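Local structure of nuclear inclusion protein A (Tobacco vein mottling virus, 3MMG) at residues A[4-9]-A[156-161]; A[109-114]-A[142-147]. The protein probably acts as a chymotrypsin-like cysteine peptidase of the 3C type, cutting the viral polyprotein at specific peptide sequences. The protein carries 3 engineered substitutions. All coordinates share one frame; numbering follows the deposited sequence.

Interaction 1: A[4-9]-A[156-161]; sequences LLKGVR and VSIIDG
K6 and I158 mark the closest approach of the two backbones, their CA atoms 7.1 Å apart. Segment 4-9 is an extended N-terminal loop, and it runs past the turn that follows strand 154-157 of the second β-barrel in this chymotrypsin-like fold. That turn is tightly made: S157 OG accepts from the backbone N of I159 in an ST turn and is also hydrogen-bonded to D107 OD1, and G161 N returns to the carbonyl O of S157. The loop touches it with two side chains and makes no direct hydrogen bond to it.

K6 contributes methylenes rather than its ammonium group. A bend at chi2 (-60°) folds the chain across both isoleucines, so that CG lies 3.7 Å from CD1 of I158 while CE reaches CD1 of I159 at 4.0 Å. CB of I159 points away from the loop, and it is the end of its side chain that swings back to be met.

R9 works differently. Its CG is anti to the backbone N (chi1 171°), which carries the chain out over the turn, and the bend at chi3 then lays one face of the guanidinium over S157 O, D160 C and G161 N. G161 N sits 3.5 Å above that face, offset toward the rim; it and R9 NH1 are both donors, and its N-H is turned to S157 O, so this is a van der Waals contact. NH2 comes to 3.2 Å from the O of I159, but at an angle too poor for a hydrogen bond. D160 directs its carboxylate to R101, through a salt bridge from OD2. The polar link between the segments runs through one water, which accepts from NE of R9 at 2.9 Å and donates to the O of I158 at 2.6 Å.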
ATOM      1  N   LEU A   4      24.259 -13.410 -11.074  1.00 12.07           N
ATOM      2  CA  LEU A   4      23.603 -13.326  -9.783  1.00 12.42           C
ATOM      3  C   LEU A   4      22.375 -12.409  -9.753  1.00 12.00           C
ATOM      4  O   LEU A   4      21.311 -12.794  -9.237  1.00 12.74           O
ATOM      5  CB  LEU A   4      24.652 -12.869  -8.743  1.00 12.69           C
ATOM      6  CG  LEU A   4      24.107 -12.644  -7.332  1.00 15.08           C
ATOM      7  CD1 LEU A   4      23.479 -13.914  -6.760  1.00 18.72           C
ATOM      8  CD2 LEU A   4      25.209 -12.108  -6.414  1.00 14.92           C
ATOM      9  N   LEU A   5      22.529 -11.194 -10.286  1.00 10.57           N
ATOM     10  CA  LEU A   5      21.492 -10.173 -10.217  1.00 10.26           C
ATOM     11  C   LEU A   5      20.622 -10.164 -11.476  1.00 10.18           C
ATOM     12  O   LEU A   5      21.104 -10.423 -12.607  1.00  9.87           O
ATOM     13  CB  LEU A   5      22.140  -8.802 -10.039  1.00 10.84           C
ATOM     14  CG  LEU A   5      23.090  -8.792  -8.846  1.00 10.98           C
ATOM     15  CD1 LEU A   5      24.015  -7.586  -8.859  1.00 12.72           C
ATOM     16  CD2 LEU A   5      22.294  -8.883  -7.520  1.00 13.78           C
ATOM     17  N   LYS A   6      19.339  -9.848 -11.282  1.00  9.64           N
ATOM     18  CA  LYS A   6      18.373  -9.846 -12.367  1.00  9.94           C
ATOM     19  C   LYS A   6      18.614  -8.655 -13.296  1.00  9.50           C
ATOM     20  O   LYS A   6      19.060  -7.593 -12.861  1.00  9.98           O
ATOM     21  CB  LYS A   6      16.962  -9.752 -11.801  1.00 10.16           C
ATOM     22  CG  LYS A   6      16.516 -11.004 -11.017  1.00 13.11           C
ATOM     23  CD  LYS A   6      16.538 -12.235 -11.900  1.00 17.32           C
ATOM     24  CE  LYS A   6      15.562 -13.273 -11.347  1.00 20.93           C
ATOM     25  NZ  LYS A   6      15.303 -14.365 -12.347  1.00 26.79           N
ATOM     26  N   GLY A   7      18.284  -8.862 -14.567  1.00  9.70           N
ATOM     27  CA  GLY A   7      18.441  -7.846 -15.613  1.00  9.33           C
ATOM     28  C   GLY A   7      17.354  -6.794 -15.595  1.00  9.38           C
ATOM     29  O   GLY A   7      16.516  -6.731 -14.683  1.00 10.00           O
ATOM     30  N   VAL A   8      17.359  -5.966 -16.632  1.00 10.14           N
ATOM     31  CA  VAL A   8      16.370  -4.870 -16.743  1.00  9.84           C
ATOM     32  C   VAL A   8      14.905  -5.357 -16.706  1.00 10.73           C
ATOM     33  O   VAL A   8      14.567  -6.380 -17.309  1.00 11.82           O
ATOM     34  CB  VAL A   8      16.658  -3.985 -18.004  1.00  9.46           C
ATOM     35  CG1 VAL A   8      18.082  -3.362 -17.885  1.00  8.93           C
ATOM     36  CG2 VAL A   8      16.515  -4.776 -19.334  1.00 10.63           C
ATOM     37  N   ARG A   9      14.072  -4.642 -15.946  1.00 10.45           N
ATOM     38  CA  ARG A   9      12.634  -4.950 -15.783  1.00 10.56           C
ATOM     39  C   ARG A   9      11.814  -3.685 -15.949  1.00 10.00           C
ATOM     40  O   ARG A   9      12.279  -2.604 -15.594  1.00  9.80           O
ATOM     41  CB  ARG A   9      12.374  -5.567 -14.382  1.00 10.00           C
ATOM     42  CG  ARG A   9      10.885  -5.752 -13.984  1.00 12.38           C
ATOM     43  CD  ARG A   9      10.689  -6.658 -12.746  1.00 13.53           C
ATOM     44  NE  ARG A   9      10.983  -8.061 -13.022  1.00 14.92           N
ATOM     45  CZ  ARG A   9      10.194  -8.896 -13.697  1.00 16.73           C
ATOM     46  NH1 ARG A   9       9.021  -8.500 -14.182  1.00 17.39           N
ATOM     47  NH2 ARG A   9      10.595 -10.150 -13.902  1.00 20.79           N
ATOM     48  N   VAL A 156       7.659  -4.816  -5.042  1.00  8.66           N
ATOM     49  CA  VAL A 156       7.461  -5.593  -6.265  1.00  8.33           C
ATOM     50  C   VAL A 156       8.546  -6.663  -6.376  1.00  8.27           C
ATOM     51  O   VAL A 156       9.731  -6.361  -6.225  1.00  8.63           O
ATOM     52  CB  VAL A 156       7.499  -4.656  -7.522  1.00  8.23           C
ATOM     53  CG1 VAL A 156       7.294  -5.460  -8.812  1.00  9.98           C
ATOM     54  CG2 VAL A 156       6.419  -3.587  -7.416  1.00  9.88           C
ATOM     55  N   SER A 157       8.162  -7.907  -6.637  1.00  8.34           N
ATOM     56  CA  SER A 157       9.168  -8.965  -6.801  1.00  8.62           C
ATOM     57  C   SER A 157      10.006  -8.767  -8.077  1.00  9.47           C
ATOM     58  O   SER A 157       9.467  -8.494  -9.148  1.00 10.06           O
ATOM     59  CB  SER A 157       8.463 -10.322  -6.932  1.00  8.87           C
ATOM     60  OG  SER A 157       9.424 -11.318  -7.283  1.00  9.86           O
ATOM     61  N   ILE A 158      11.319  -8.912  -7.961  1.00 11.27           N
ATOM     62  CA  ILE A 158      12.159  -8.901  -9.159  1.00 12.28           C
ATOM     63  C   ILE A 158      12.223 -10.279  -9.832  1.00 12.57           C
ATOM     64  O   ILE A 158      12.870 -10.441 -10.891  1.00 13.19           O
ATOM     65  CB  ILE A 158      13.576  -8.330  -8.870  1.00 12.16           C
ATOM     66  CG1 ILE A 158      14.217  -8.982  -7.631  1.00 15.21           C
ATOM     67  CG2 ILE A 158      13.493  -6.852  -8.658  1.00 12.76           C
ATOM     68  CD1 ILE A 158      14.758 -10.398  -7.805  1.00 18.72           C
ATOM     69  N   ILE A 159      11.549 -11.274  -9.251  1.00 12.70           N
ATOM     70  CA  ILE A 159      11.416 -12.587  -9.910  1.00 14.10           C
ATOM     71  C   ILE A 159      10.389 -12.524 -11.050  1.00 13.71           C
ATOM     72  O   ILE A 159      10.677 -12.902 -12.187  1.00 14.34           O
ATOM     73  CB  ILE A 159      11.011 -13.707  -8.905  1.00 14.43           C
ATOM     74  CG1 ILE A 159      11.955 -13.763  -7.681  1.00 16.33           C
ATOM     75  CG2 ILE A 159      10.941 -15.061  -9.617  1.00 16.20           C
ATOM     76  CD1 ILE A 159      13.430 -14.004  -8.012  1.00 18.73           C
ATOM     77  N   ASP A 160       9.193 -12.026 -10.746  1.00 13.25           N
ATOM     78  CA  ASP A 160       8.085 -12.056 -11.709  1.00 12.12           C
ATOM     79  C   ASP A 160       7.281 -10.751 -11.808  1.00 11.82           C
ATOM     80  O   ASP A 160       6.236 -10.708 -12.491  1.00 11.64           O
ATOM     81  CB  ASP A 160       7.156 -13.231 -11.368  1.00 12.47           C
ATOM     82  CG  ASP A 160       6.484 -13.083 -10.001  1.00 14.22           C
ATOM     83  OD1 ASP A 160       6.693 -12.048  -9.304  1.00 11.97           O
ATOM     84  OD2 ASP A 160       5.782 -14.038  -9.603  1.00 14.04           O
ATOM     85  N   GLY A 161       7.762  -9.683 -11.157  1.00 10.19           N
ATOM     86  CA  GLY A 161       7.060  -8.389 -11.192  1.00 10.42           C
ATOM     87  C   GLY A 161       5.705  -8.315 -10.490  1.00  9.73           C
ATOM     88  O   GLY A 161       4.996  -7.328 -10.625  1.00 10.74           O
TER
HETATM   89  O   HOH W   1      13.771  -8.729 -12.681  1.00 16.62           O

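Interaction 2: A[109-114]-A[142-147]; sequences VCMVST and HWITTK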
ATOM      1  N   VAL A 109      12.801  -7.729  -3.427  1.00  8.50           N
ATOM      2  CA  VAL A 109      11.802  -6.707  -3.797  1.00  8.37           C
ATOM      3  C   VAL A 109      12.412  -5.344  -4.103  1.00  9.25           C
ATOM      4  O   VAL A 109      13.444  -4.967  -3.529  1.00  9.15           O
ATOM      5  CB  VAL A 109      10.694  -6.517  -2.706  1.00  8.49           C
ATOM      6  CG1 VAL A 109       9.855  -7.792  -2.534  1.00 11.41           C
ATOM      7  CG2 VAL A 109      11.308  -6.062  -1.372  1.00  8.55           C
ATOM      8  N   CYS A 110      11.782  -4.627  -5.047  0.50  9.47           N
ATOM      9  CA  CYS A 110      12.028  -3.177  -5.273  0.50  9.29           C
ATOM     10  C   CYS A 110      10.797  -2.365  -4.920  0.50  9.20           C
ATOM     11  O   CYS A 110       9.673  -2.779  -5.234  0.50  8.91           O
ATOM     12  CB  CYS A 110      12.336  -2.874  -6.740  0.50  9.72           C
ATOM     13  SG  CYS A 110      13.859  -3.529  -7.366  0.50 11.67           S
ATOM     14  N   MET A 111      10.996  -1.182  -4.333  1.00  8.83           N
ATOM     15  CA  MET A 111       9.875  -0.297  -4.091  1.00  9.30           C
ATOM     16  C   MET A 111       9.644   0.491  -5.367  1.00  9.51           C
ATOM     17  O   MET A 111      10.599   0.945  -6.020  1.00  8.75           O
ATOM     18  CB  MET A 111      10.165   0.598  -2.892  1.00  9.87           C
ATOM     19  CG  MET A 111       8.946   1.428  -2.479  1.00  9.38           C
ATOM     20  SD  MET A 111       9.263   2.332  -0.938  1.00 13.44           S
ATOM     21  CE  MET A 111       9.539   1.000   0.220  1.00 12.60           C
ATOM     22  N   VAL A 112       8.374   0.660  -5.710  1.00  9.38           N
ATOM     23  CA  VAL A 112       8.002   1.406  -6.907  1.00  9.59           C
ATOM     24  C   VAL A 112       7.131   2.595  -6.493  1.00 10.78           C
ATOM     25  O   VAL A 112       6.248   2.458  -5.644  1.00 10.71           O
ATOM     26  CB  VAL A 112       7.232   0.523  -7.884  1.00 10.36           C
ATOM     27  CG1 VAL A 112       6.698   1.385  -9.035  1.00 11.65           C
ATOM     28  CG2 VAL A 112       8.131  -0.587  -8.420  1.00  9.16           C
ATOM     29  N   SER A 113       7.345   3.745  -7.127  1.00  9.16           N
ATOM     30  CA  SER A 113       6.487   4.898  -6.845  1.00  9.83           C
ATOM     31  C   SER A 113       6.321   5.709  -8.134  1.00  9.84           C
ATOM     32  O   SER A 113       6.707   5.268  -9.240  1.00 10.13           O
ATOM     33  CB  SER A 113       7.089   5.723  -5.696  1.00 10.80           C
ATOM     34  OG  SER A 113       6.247   6.785  -5.282  1.00 15.42           O
ATOM     35  N   THR A 114       5.739   6.883  -7.984  0.50  9.71           N
ATOM     36  CA  THR A 114       5.424   7.698  -9.125  0.50 10.70           C
ATOM     37  C   THR A 114       5.635   9.144  -8.738  0.50 10.91           C
ATOM     38  O   THR A 114       5.474   9.534  -7.579  0.50 10.36           O
ATOM     39  CB  THR A 114       3.972   7.416  -9.629  0.50 10.47           C
ATOM     40  OG1 THR A 114       3.684   8.181 -10.813  0.50 13.30           O
ATOM     41  CG2 THR A 114       2.940   7.706  -8.537  0.50 11.70           C
ATOM     42  N   HIS A 142      12.290  -5.229   5.227  1.00  9.72           N
ATOM     43  CA  HIS A 142      13.073  -4.875   4.051  1.00  9.00           C
ATOM     44  C   HIS A 142      14.065  -3.780   4.442  1.00  9.95           C
ATOM     45  O   HIS A 142      13.945  -3.175   5.525  1.00 10.27           O
ATOM     46  CB  HIS A 142      12.157  -4.453   2.860  1.00  9.20           C
ATOM     47  CG  HIS A 142      11.482  -3.121   3.037  1.00  9.45           C
ATOM     48  ND1 HIS A 142      12.115  -1.930   2.758  1.00  8.74           N
ATOM     49  CD2 HIS A 142      10.221  -2.796   3.417  1.00 11.18           C
ATOM     50  CE1 HIS A 142      11.285  -0.926   2.987  1.00  9.67           C
ATOM     51  NE2 HIS A 142      10.131  -1.421   3.396  1.00  8.67           N
ATOM     52  N   TRP A 143      15.052  -3.561   3.574  1.00  9.23           N
ATOM     53  CA  TRP A 143      16.136  -2.607   3.839  1.00 10.72           C
ATOM     54  C   TRP A 143      16.211  -1.399   2.884  1.00 10.51           C
ATOM     55  O   TRP A 143      17.278  -0.792   2.751  1.00 12.17           O
ATOM     56  CB  TRP A 143      17.477  -3.346   3.910  1.00 11.09           C
ATOM     57  CG  TRP A 143      17.601  -4.150   5.194  1.00 12.66           C
ATOM     58  CD1 TRP A 143      18.208  -3.748   6.357  1.00 12.99           C
ATOM     59  CD2 TRP A 143      17.076  -5.463   5.448  1.00 12.94           C
ATOM     60  NE1 TRP A 143      18.098  -4.737   7.312  1.00 13.76           N
ATOM     61  CE2 TRP A 143      17.405  -5.795   6.783  1.00 13.77           C
ATOM     62  CE3 TRP A 143      16.361  -6.389   4.680  1.00 13.24           C
ATOM     63  CZ2 TRP A 143      17.051  -7.026   7.354  1.00 14.00           C
ATOM     64  CZ3 TRP A 143      16.008  -7.626   5.252  1.00 12.98           C
ATOM     65  CH2 TRP A 143      16.352  -7.920   6.583  1.00 14.75           C
ATOM     66  N   ILE A 144      15.087  -1.043   2.258  1.00 10.01           N
ATOM     67  CA  ILE A 144      15.032   0.088   1.320  1.00 10.28           C
ATOM     68  C   ILE A 144      14.755   1.362   2.119  1.00 10.11           C
ATOM     69  O   ILE A 144      13.811   1.413   2.904  1.00 10.39           O
ATOM     70  CB  ILE A 144      13.926  -0.113   0.247  1.00 10.15           C
ATOM     71  CG1 ILE A 144      14.163  -1.424  -0.530  1.00  9.97           C
ATOM     72  CG2 ILE A 144      13.837   1.124  -0.713  1.00  9.41           C
ATOM     73  CD1 ILE A 144      12.939  -1.981  -1.273  1.00 11.40           C
ATOM     74  N   THR A 145      15.599   2.365   1.911  1.00 11.19           N
ATOM     75  CA  THR A 145      15.419   3.691   2.516  1.00 11.82           C
ATOM     76  C   THR A 145      14.015   4.250   2.247  1.00 12.61           C
ATOM     77  O   THR A 145      13.568   4.296   1.098  1.00 11.87           O
ATOM     78  CB  THR A 145      16.514   4.675   2.008  1.00 12.45           C
ATOM     79  OG1 THR A 145      17.790   4.241   2.485  1.00 12.95           O
ATOM     80  CG2 THR A 145      16.245   6.122   2.480  1.00 14.36           C
ATOM     81  N   THR A 146      13.345   4.679   3.324  1.00 13.64           N
ATOM     82  CA  THR A 146      12.041   5.309   3.219  1.00 15.53           C
ATOM     83  C   THR A 146      11.949   6.557   4.099  1.00 17.61           C
ATOM     84  O   THR A 146      12.641   6.676   5.119  1.00 19.43           O
ATOM     85  CB  THR A 146      10.918   4.353   3.664  1.00 16.08           C
ATOM     86  OG1 THR A 146      11.221   3.884   4.979  1.00 17.26           O
ATOM     87  CG2 THR A 146      10.842   3.164   2.772  1.00 14.98           C
ATOM     88  N   LYS A 147      11.083   7.465   3.692  1.00 19.24           N
ATOM     89  CA  LYS A 147      10.771   8.668   4.452  1.00 20.85           C
ATOM     90  C   LYS A 147       9.322   8.533   4.893  1.00 20.48           C
ATOM     91  O   LYS A 147       8.560   7.793   4.258  1.00 19.66           O
ATOM     92  CB  LYS A 147      10.867   9.868   3.519  1.00 21.36           C
ATOM     93  CG  LYS A 147      12.246  10.288   3.087  1.00 25.43           C
ATOM     94  CD  LYS A 147      12.071  11.620   2.383  1.00 29.53           C
ATOM     95  CE  LYS A 147      13.354  12.445   2.318  1.00 32.70           C
ATOM     96  NZ  LYS A 147      12.994  13.891   2.134  1.00 34.78           N
TER
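I144 puts its CD1 methyl against the backbone of strand 109-116, 3.7 Å from N of M111 and 3.8 Å from O of V109. The same methyl touches the flanking side chains, with CB of M111 at 4.1 Å and CG2 of V109 at 4.4 Å. M111 makes the second cluster. Its chain runs extended through chi1 and chi2, then turns at chi3 (-62°), which brings CE 3.6 Å from CG2 of T146. CE also meets the imidazole of H142 obliquely, 3.8 Å from CE1, the two side chains crossing at about a right angle.

The next shell holds these groups in place. I144 N donates to ND1 of H142 at 3.1 Å, nearly in the ring plane and with an angle of 158°, fixing the imidazole on the loop that carries I144. NE2 of H142 is hydrogen-bonded to ND1 of H167, the two rings meeting at a steep angle. On the strand side, M111 N is bonded to S126 OG, and L155 of strand 154-157 packs on V109, M111 and I144. T146 OG1 hydrogen-bonds a polar side chain of the bound peptide, consistent with the S1 pocket of related proteases, where the equivalent His and Thr bind the P1 glutamine; H167 and T146 probably do the same here.

The segments thus meet through methyl and methylene groups of I144, M111, V109 and T146, while H142 and T146 spend their polar atoms within the loop or on other partners. With ND1 of H142 accepting, a neutral ring would carry its proton on NE2, which would then probably donate to H167 and leave H167 ND1 an acceptor.

How the interactions relate
Interactions 1 and 2 share the second barrel, where strands 109-116 and 154-157 are neighbours; their centres lie 14 Å apart, and interaction 2 is nested in the sequence loop that interaction 1 closes. The strands are joined by a probable hydrogen bond, V156 N to C110 O at 2.9 Å, and CG2 of V156 packs on CG2 of V112 at 3.6 Å. CB alternates along 109-112: V109 and M111 point to the peptide-binding loop 142-147, whereas C110 and V112 lie against I158 and V156. Interaction 2 reaches the bound peptide through T146; interaction 1 touches the back of the same strand, with I158 CG2 3.6 Å from C110 SG.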